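Local coordinates for protein phosphorylated carbohydrates phosphatase TM_1254 (Thermotoga maritima msb8, PDB 3KBB) that removes phosphate from several phosphorylated sugars, including erythrose 4-phosphate and fructose 6-phosphate, with a divalent metal, cobalt being the most effective, at residues Glu36-Arg41 with Glu56-Lys61; Ala104-Thr109 with Leu147-Arg152. One frame throughout, in Å; residues are numbered along the deposited sequence.

Interaction 1 (Glu36-Arg41 with Glu56-Lys61)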
ATOM      1  N   GLU A  36      13.060  17.292   7.785  1.00 30.76           N
ATOM      2  CA  GLU A  36      12.959  15.813   7.743  1.00 31.44           C
ATOM      3  C   GLU A  36      13.042  15.188   9.137  1.00 30.46           C
ATOM      4  O   GLU A  36      12.388  14.203   9.400  1.00 30.46           O
ATOM      5  CB  GLU A  36      13.990  15.198   6.784  1.00 32.05           C
ATOM      6  CG  GLU A  36      13.766  15.653   5.353  1.00 34.76           C
ATOM      7  CD  GLU A  36      13.922  14.544   4.324  0.50 36.81           C
ATOM      8  OE1 GLU A  36      14.577  13.519   4.624  0.50 38.84           O
ATOM      9  OE2 GLU A  36      13.394  14.707   3.205  0.50 36.37           O
ATOM     10  N   ASP A  37      13.831  15.783  10.026  1.00 30.09           N
ATOM     11  CA  ASP A  37      13.905  15.341  11.413  1.00 30.24           C
ATOM     12  C   ASP A  37      12.545  15.350  12.106  1.00 29.25           C
ATOM     13  O   ASP A  37      12.185  14.365  12.751  1.00 29.47           O
ATOM     14  CB  ASP A  37      14.921  16.162  12.203  1.00 31.07           C
ATOM     15  CG  ASP A  37      16.364  15.706  11.958  1.00 35.17           C
ATOM     16  OD1 ASP A  37      16.607  14.810  11.113  1.00 38.90           O
ATOM     17  OD2 ASP A  37      17.265  16.253  12.619  1.00 40.16           O
ATOM     18  N   LEU A  38      11.766  16.430  11.946  1.00 26.90           N
ATOM     19  CA  LEU A  38      10.411  16.436  12.514  1.00 26.81           C
ATOM     20  C   LEU A  38       9.542  15.428  11.783  1.00 26.70           C
ATOM     21  O   LEU A  38       8.757  14.703  12.390  1.00 27.34           O
ATOM     22  CB  LEU A  38       9.742  17.828  12.437  1.00 26.13           C
ATOM     23  CG  LEU A  38       8.264  17.942  12.873  1.00 26.23           C
ATOM     24  CD1 LEU A  38       8.035  17.437  14.293  1.00 26.70           C
ATOM     25  CD2 LEU A  38       7.789  19.381  12.783  1.00 26.06           C
ATOM     26  N   HIS A  39       9.694  15.394  10.467  1.00 26.89           N
ATOM     27  CA  HIS A  39       8.808  14.621   9.643  1.00 27.63           C
ATOM     28  C   HIS A  39       8.934  13.129   9.945  1.00 28.51           C
ATOM     29  O   HIS A  39       7.916  12.450  10.048  1.00 28.69           O
ATOM     30  CB  HIS A  39       9.113  14.829   8.174  1.00 27.76           C
ATOM     31  CG  HIS A  39       8.228  14.022   7.292  1.00 27.88           C
ATOM     32  ND1 HIS A  39       6.889  14.306   7.120  1.00 26.79           N
ATOM     33  CD2 HIS A  39       8.485  12.920   6.546  1.00 29.77           C
ATOM     34  CE1 HIS A  39       6.353  13.407   6.306  1.00 29.77           C
ATOM     35  NE2 HIS A  39       7.301  12.559   5.942  1.00 29.03           N
ATOM     36  N   ARG A  40      10.176  12.666  10.105  1.00 29.32           N
ATOM     37  CA  ARG A  40      10.507  11.269  10.471  1.00 30.87           C
ATOM     38  C   ARG A  40       9.773  10.862  11.753  1.00 31.48           C
ATOM     39  O   ARG A  40       9.323   9.713  11.908  1.00 30.20           O
ATOM     40  CB  ARG A  40      12.009  11.175  10.689  1.00 30.78           C
ATOM     41  CG  ARG A  40      12.566   9.810  11.118  1.00 35.87           C
ATOM     42  CD  ARG A  40      14.074   9.737  10.782  1.00 41.16           C
ATOM     43  NE  ARG A  40      14.348  10.026   9.359  0.70 42.58           N
ATOM     44  CZ  ARG A  40      14.938  11.132   8.896  0.70 43.62           C
ATOM     45  NH1 ARG A  40      15.345  12.084   9.733  0.70 44.83           N
ATOM     46  NH2 ARG A  40      15.118  11.291   7.587  0.70 42.35           N
ATOM     47  N   ARG A  41       9.657  11.812  12.679  1.00 30.62           N
ATOM     48  CA  ARG A  41       8.961  11.527  13.931  1.00 31.75           C
ATOM     49  C   ARG A  41       7.454  11.572  13.762  1.00 31.23           C
ATOM     50  O   ARG A  41       6.737  10.709  14.291  1.00 32.39           O
ATOM     51  CB  ARG A  41       9.460  12.446  15.038  1.00 31.26           C
ATOM     52  CG  ARG A  41      10.955  12.307  15.287  1.00 31.81           C
ATOM     53  CD  ARG A  41      11.339  10.834  15.462  1.00 34.90           C
ATOM     54  NE  ARG A  41      12.725  10.710  15.885  1.00 37.48           N
ATOM     55  CZ  ARG A  41      13.268   9.594  16.350  1.00 39.87           C
ATOM     56  NH1 ARG A  41      12.534   8.482  16.457  1.00 41.84           N
ATOM     57  NH2 ARG A  41      14.540   9.597  16.711  1.00 40.87           N
ATOM     58  N   GLU A  56       0.066  22.133  15.236  1.00 30.03           N
ATOM     59  CA  GLU A  56       0.565  22.827  16.430  1.00 29.33           C
ATOM     60  C   GLU A  56       2.096  22.917  16.472  1.00 29.24           C
ATOM     61  O   GLU A  56       2.644  23.926  16.928  1.00 28.98           O
ATOM     62  CB  GLU A  56       0.054  22.181  17.727  1.00 29.86           C
ATOM     63  CG  GLU A  56      -1.462  22.197  17.865  1.00 31.09           C
ATOM     64  CD  GLU A  56      -2.062  23.607  17.993  1.00 32.35           C
ATOM     65  OE1 GLU A  56      -1.318  24.595  18.237  1.00 30.12           O
ATOM     66  OE2 GLU A  56      -3.297  23.719  17.872  1.00 35.51           O
ATOM     67  N   ALA A  57       2.775  21.871  16.016  1.00 28.27           N
ATOM     68  CA  ALA A  57       4.235  21.890  15.959  1.00 28.61           C
ATOM     69  C   ALA A  57       4.718  23.086  15.123  1.00 28.68           C
ATOM     70  O   ALA A  57       5.728  23.730  15.462  1.00 29.30           O
ATOM     71  CB  ALA A  57       4.759  20.589  15.376  1.00 28.73           C
ATOM     72  N   LEU A  58       4.000  23.367  14.042  1.00 27.75           N
ATOM     73  CA  LEU A  58       4.361  24.414  13.089  1.00 28.69           C
ATOM     74  C   LEU A  58       3.767  25.780  13.446  1.00 28.71           C
ATOM     75  O   LEU A  58       3.915  26.758  12.693  1.00 28.09           O
ATOM     76  CB  LEU A  58       3.914  23.995  11.696  1.00 28.79           C
ATOM     77  CG  LEU A  58       4.640  22.753  11.127  1.00 30.60           C
ATOM     78  CD1 LEU A  58       4.163  22.548   9.728  1.00 32.70           C
ATOM     79  CD2 LEU A  58       6.155  22.913  11.147  1.00 31.24           C
ATOM     80  N   GLU A  59       3.071  25.832  14.584  1.00 29.29           N
ATOM     81  CA  GLU A  59       2.464  27.073  15.082  1.00 31.21           C
ATOM     82  C   GLU A  59       1.513  27.711  14.078  1.00 30.58           C
ATOM     83  O   GLU A  59       1.442  28.945  13.940  1.00 30.75           O
ATOM     84  CB  GLU A  59       3.561  28.048  15.525  1.00 31.41           C
ATOM     85  CG  GLU A  59       4.429  27.483  16.648  1.00 34.35           C
ATOM     86  CD  GLU A  59       5.594  28.385  17.029  1.00 35.17           C
ATOM     87  OE1 GLU A  59       5.782  29.448  16.391  1.00 39.19           O
ATOM     88  OE2 GLU A  59       6.326  28.011  17.968  1.00 40.64           O
ATOM     89  N   ILE A  60       0.794  26.856  13.356  1.00 30.19           N
ATOM     90  CA  ILE A  60      -0.173  27.286  12.371  1.00 30.45           C
ATOM     91  C   ILE A  60      -1.486  27.658  13.058  1.00 31.87           C
ATOM     92  O   ILE A  60      -1.985  26.918  13.907  1.00 31.50           O
ATOM     93  CB  ILE A  60      -0.390  26.198  11.296  1.00 30.58           C
ATOM     94  CG1 ILE A  60       0.858  26.129  10.402  1.00 29.36           C
ATOM     95  CG2 ILE A  60      -1.628  26.510  10.464  1.00 29.56           C
ATOM     96  CD1 ILE A  60       0.989  24.878   9.532  1.00 29.71           C
ATOM     97  N   LYS A  61      -2.011  28.820  12.690  1.00 32.91           N
ATOM     98  CA  LYS A  61      -3.239  29.327  13.288  1.00 34.86           C
ATOM     99  C   LYS A  61      -4.320  29.211  12.227  1.00 35.26           C
ATOM    100  O   LYS A  61      -4.481  30.085  11.380  1.00 36.16           O
ATOM    101  CB  LYS A  61      -3.062  30.772  13.782  1.00 34.72           C
ATOM    102  CG  LYS A  61      -1.825  31.010  14.680  1.00 34.09           C
ATOM    103  CD  LYS A  61      -1.910  30.230  15.985  1.00 35.71           C
ATOM    104  CE  LYS A  61      -0.637  30.368  16.835  1.00 37.59           C
ATOM    105  NZ  LYS A  61      -0.501  29.200  17.786  1.00 38.00           N
TER
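L38 meets A57 and L58 through a single methyl group, and everything that passes between E36-R41 and E56-K61 is apolar. The CD2 methyl of L38 lies 4.2 Å from CB of A57 and equally 4.2 Å from CD2 of L58, so one branch of the leucine serves both partners. With CG anti to the backbone N (chi1 174°), the L38 side chain reaches out from helix 36-42 to the end of helix 47-57. A57 offers its methyl directly, whereas L58 leaves its backbone at an angle to L38 and makes the contact with its terminal CD2.

Helix 47-57 ends at this point. E59, with positive phi (57°), closes it in a Schellman motif, and its N bonds back to E56 O at 3.1 Å. L58 lies in the closing turn, where its side chain also touches A27 of helix 19-29 and Y34.

Charge is handled separately, within E36-R41. R40 NH1 pairs with D37 OD1 at 3.3 Å, the oxygen approaching the guanidinium at its edge and in its plane, while a longer bridge joins R40 NH2 to E36 OE1.

With 85 Å² buried in all and both distances at the loose end of van der Waals range, the contact implies a light, non-directional touch at the surface, between helix 36-42 and the C-terminal end of helix 47-57 with the turn after it.

Interaction 2 (Ala104-Thr109 with Leu147-Arg152). With SO4 (sulfate ion), chain D.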
ATOM      1  N   ALA A 104      -5.744 -10.277  -8.136  1.00 16.90           N
ATOM      2  CA  ALA A 104      -6.540  -9.522  -7.180  1.00 16.21           C
ATOM      3  C   ALA A 104      -5.674  -8.473  -6.482  1.00 17.14           C
ATOM      4  O   ALA A 104      -4.455  -8.652  -6.338  1.00 16.86           O
ATOM      5  CB  ALA A 104      -7.163 -10.418  -6.140  1.00 15.81           C
ATOM      6  N   LEU A 105      -6.347  -7.425  -6.007  1.00 18.01           N
ATOM      7  CA  LEU A 105      -5.741  -6.348  -5.235  1.00 19.12           C
ATOM      8  C   LEU A 105      -6.401  -6.353  -3.856  1.00 19.27           C
ATOM      9  O   LEU A 105      -7.625  -6.518  -3.750  1.00 20.43           O
ATOM     10  CB  LEU A 105      -6.078  -5.012  -5.897  1.00 19.23           C
ATOM     11  CG  LEU A 105      -5.418  -3.938  -5.051  1.00 19.52           C
ATOM     12  CD1 LEU A 105      -3.965  -3.732  -5.452  1.00 22.27           C
ATOM     13  CD2 LEU A 105      -6.213  -2.642  -5.041  1.00 24.45           C
ATOM     14  N   ALA A 106      -5.614  -6.197  -2.790  1.00 19.67           N
ATOM     15  CA  ALA A 106      -6.176  -5.997  -1.459  1.00 20.29           C
ATOM     16  C   ALA A 106      -5.462  -4.764  -0.877  1.00 22.15           C
ATOM     17  O   ALA A 106      -4.222  -4.656  -0.941  1.00 23.12           O
ATOM     18  CB  ALA A 106      -6.020  -7.226  -0.569  1.00 20.48           C
ATOM     19  N   THR A 107      -6.222  -3.815  -0.349  1.00 17.90           N
ATOM     20  CA  THR A 107      -5.614  -2.625   0.225  1.00 18.53           C
ATOM     21  C   THR A 107      -6.431  -2.130   1.393  1.00 17.71           C
ATOM     22  O   THR A 107      -7.659  -2.223   1.360  1.00 18.95           O
ATOM     23  CB  THR A 107      -5.460  -1.492  -0.804  1.00 17.87           C
ATOM     24  OG1 THR A 107      -4.890  -0.339  -0.172  1.00 18.34           O
ATOM     25  CG2 THR A 107      -6.832  -1.112  -1.445  1.00 19.58           C
ATOM     26  N   SER A 108      -5.760  -1.582   2.412  1.00 18.40           N
ATOM     27  CA  SER A 108      -6.453  -0.949   3.521  1.00 18.70           C
ATOM     28  C   SER A 108      -7.044   0.412   3.120  1.00 19.54           C
ATOM     29  O   SER A 108      -7.856   0.990   3.852  1.00 20.81           O
ATOM     30  CB  SER A 108      -5.469  -0.738   4.694  1.00 19.80           C
ATOM     31  OG  SER A 108      -4.915  -1.989   5.086  1.00 22.62           O
ATOM     32  N   THR A 109      -6.571   0.961   2.004  1.00 18.33           N
ATOM     33  CA  THR A 109      -7.007   2.276   1.527  1.00 19.43           C
ATOM     34  C   THR A 109      -8.461   2.176   1.072  1.00 19.98           C
ATOM     35  O   THR A 109      -8.804   1.211   0.392  1.00 19.59           O
ATOM     36  CB  THR A 109      -6.171   2.705   0.309  1.00 20.03           C
ATOM     37  OG1 THR A 109      -4.793   2.827   0.699  1.00 20.42           O
ATOM     38  CG2 THR A 109      -6.650   4.041  -0.217  1.00 20.78           C
ATOM     39  N   LEU A 147      -9.824 -12.958   3.578  1.00 16.24           N
ATOM     40  CA  LEU A 147     -10.991 -13.880   3.459  1.00 16.53           C
ATOM     41  C   LEU A 147     -11.969 -13.368   2.391  1.00 17.88           C
ATOM     42  O   LEU A 147     -12.495 -14.159   1.580  1.00 18.92           O
ATOM     43  CB  LEU A 147     -11.655 -14.061   4.849  1.00 16.27           C
ATOM     44  CG  LEU A 147     -10.790 -14.833   5.845  1.00 15.90           C
ATOM     45  CD1 LEU A 147     -11.375 -14.633   7.290  1.00 18.42           C
ATOM     46  CD2 LEU A 147     -10.642 -16.331   5.494  1.00 18.64           C
ATOM     47  N   LEU A 148     -12.205 -12.049   2.347  1.00 18.04           N
ATOM     48  CA  LEU A 148     -13.108 -11.471   1.341  1.00 18.01           C
ATOM     49  C   LEU A 148     -12.493 -11.566  -0.073  1.00 17.95           C
ATOM     50  O   LEU A 148     -13.203 -11.866  -1.050  1.00 19.29           O
ATOM     51  CB  LEU A 148     -13.428 -10.010   1.688  1.00 17.54           C
ATOM     52  CG  LEU A 148     -14.474  -9.269   0.818  1.00 18.26           C
ATOM     53  CD1 LEU A 148     -15.762 -10.081   0.665  1.00 20.13           C
ATOM     54  CD2 LEU A 148     -14.719  -7.844   1.387  1.00 19.53           C
ATOM     55  N   VAL A 149     -11.180 -11.329  -0.185  1.00 16.98           N
ATOM     56  CA  VAL A 149     -10.493 -11.520  -1.483  1.00 17.12           C
ATOM     57  C   VAL A 149     -10.672 -12.964  -1.967  1.00 18.12           C
ATOM     58  O   VAL A 149     -10.998 -13.171  -3.162  1.00 18.24           O
ATOM     59  CB  VAL A 149      -8.968 -11.173  -1.425  1.00 16.48           C
ATOM     60  CG1 VAL A 149      -8.276 -11.510  -2.791  1.00 18.98           C
ATOM     61  CG2 VAL A 149      -8.791  -9.677  -1.141  1.00 19.48           C
ATOM     62  N   LEU A 150     -10.447 -13.940  -1.067  1.00 17.71           N
ATOM     63  CA  LEU A 150     -10.603 -15.370  -1.385  1.00 17.86           C
ATOM     64  C   LEU A 150     -12.039 -15.677  -1.809  1.00 18.98           C
ATOM     65  O   LEU A 150     -12.264 -16.409  -2.761  1.00 18.13           O
ATOM     66  CB  LEU A 150     -10.177 -16.263  -0.234  1.00 18.39           C
ATOM     67  CG  LEU A 150      -8.688 -16.189   0.149  1.00 17.66           C
ATOM     68  CD1 LEU A 150      -8.438 -16.951   1.436  1.00 20.09           C
ATOM     69  CD2 LEU A 150      -7.936 -16.812  -1.049  1.00 17.92           C
ATOM     70  N   GLU A 151     -12.988 -15.070  -1.096  1.00 19.20           N
ATOM     71  CA  GLU A 151     -14.417 -15.237  -1.402  1.00 20.41           C
ATOM     72  C   GLU A 151     -14.768 -14.750  -2.773  1.00 20.30           C
ATOM     73  O   GLU A 151     -15.437 -15.470  -3.531  1.00 21.70           O
ATOM     74  CB  GLU A 151     -15.275 -14.545  -0.359  1.00 20.26           C
ATOM     75  CG  GLU A 151     -16.793 -14.801  -0.587  1.00 25.05           C
ATOM     76  CD  GLU A 151     -17.603 -14.425   0.612  1.00 32.50           C
ATOM     77  OE1 GLU A 151     -17.400 -13.300   1.115  1.00 30.31           O
ATOM     78  OE2 GLU A 151     -18.424 -15.267   1.050  1.00 38.70           O
ATOM     79  N   ARG A 152     -14.363 -13.521  -3.093  1.00 20.20           N
ATOM     80  CA  ARG A 152     -14.666 -12.914  -4.355  1.00 21.33           C
ATOM     81  C   ARG A 152     -13.945 -13.628  -5.518  1.00 21.44           C
ATOM     82  O   ARG A 152     -14.475 -13.704  -6.619  1.00 22.66           O
ATOM     83  CB  ARG A 152     -14.326 -11.425  -4.356  1.00 21.16           C
ATOM     84  CG  ARG A 152     -15.272 -10.567  -3.434  1.00 20.53           C
ATOM     85  CD  ARG A 152     -15.062  -9.035  -3.635  1.00 24.70           C
ATOM     86  NE  ARG A 152     -15.873  -8.284  -2.662  1.00 26.14           N
ATOM     87  CZ  ARG A 152     -15.735  -6.991  -2.313  1.00 28.58           C
ATOM     88  NH1 ARG A 152     -14.828  -6.186  -2.865  1.00 26.73           N
ATOM     89  NH2 ARG A 152     -16.572  -6.487  -1.415  1.00 29.34           N
TER
HETATM   90  S   SO4 D 226      -2.412  -0.671   1.736  0.50 27.07           S
HETATM   91  O1  SO4 D 226      -2.294  -0.847   0.280  0.50 14.21           O
HETATM   92  O2  SO4 D 226      -1.110  -0.343   2.311  0.50 20.72           O
HETATM   93  O3  SO4 D 226      -3.245   0.516   2.037  0.50 24.57           O
HETATM   94  O4  SO4 D 226      -2.927  -1.883   2.461  0.50 20.48           O
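At chi1 175° the CG1 branch of V149 lies opposite the backbone N and CG2 lies opposite the carbonyl carbon, which spreads the two methyls along the strand that faces them. CG1 of V149 rests 3.7 Å from CB of A104, and CG2 stands 3.7 Å from CB of A106. One valine therefore spans two alanines that point to the same side of strand 104-106, while L105 between them points away from the helix, and its side chain touches L118 of helix 111-120. With alanine methyls meeting the valine on this side, the segment axes approach to 9.3 Å and run nearly antiparallel, at 159°.

This is the layered α/β core of the HAD-like superfamily, a Rossmann-like parallel sheet with helices over its faces. Strand 102-106 lies beside strand 3-7, which carries D7, the nucleophile by similarity.

Where the strand ends, the chain turns to polar work. T107 OG1, itself anti to the backbone N, accepts the N-H of T109 at 3.0 Å, forming an ST turn, and donates to O1 of a sulfate at 2.7 Å. The backbone N of S108 gives O4 of that ion a nearly straight bond of 2.8 Å (173°), and T109 OG1 lies 3.1 Å from its O3. Though probably derived from the crystallisation liquor, the sulfate is also bonded to K140 NZ and D9 N, consistent with the phosphate site of HAD enzymes, in which a Thr or Ser follows this strand and a lysine lies nearby.

In the fold
Two modules of one chain are sampled here, with the centres of the contacts 35 Å apart, on opposite sides of the chain's centre, and about 16 Å between nearest atoms. Interaction 1 comes first and is complete before interaction 2 opens. It joins helices 36-42 and 47-57 in the helical insertion that follows strand 3-7, consistent with the helical cap of β-phosphoglucomutase-like HAD proteins. Interaction 2 lies in the core, where the chain has returned to the parallel sheet, and sets helix 144-153 against strand 102-106. No helix or strand is shared. Interaction 1 lies away from the annotated nucleophile, whereas interaction 2 lies close to it, where loops following the strands bind a sulfate.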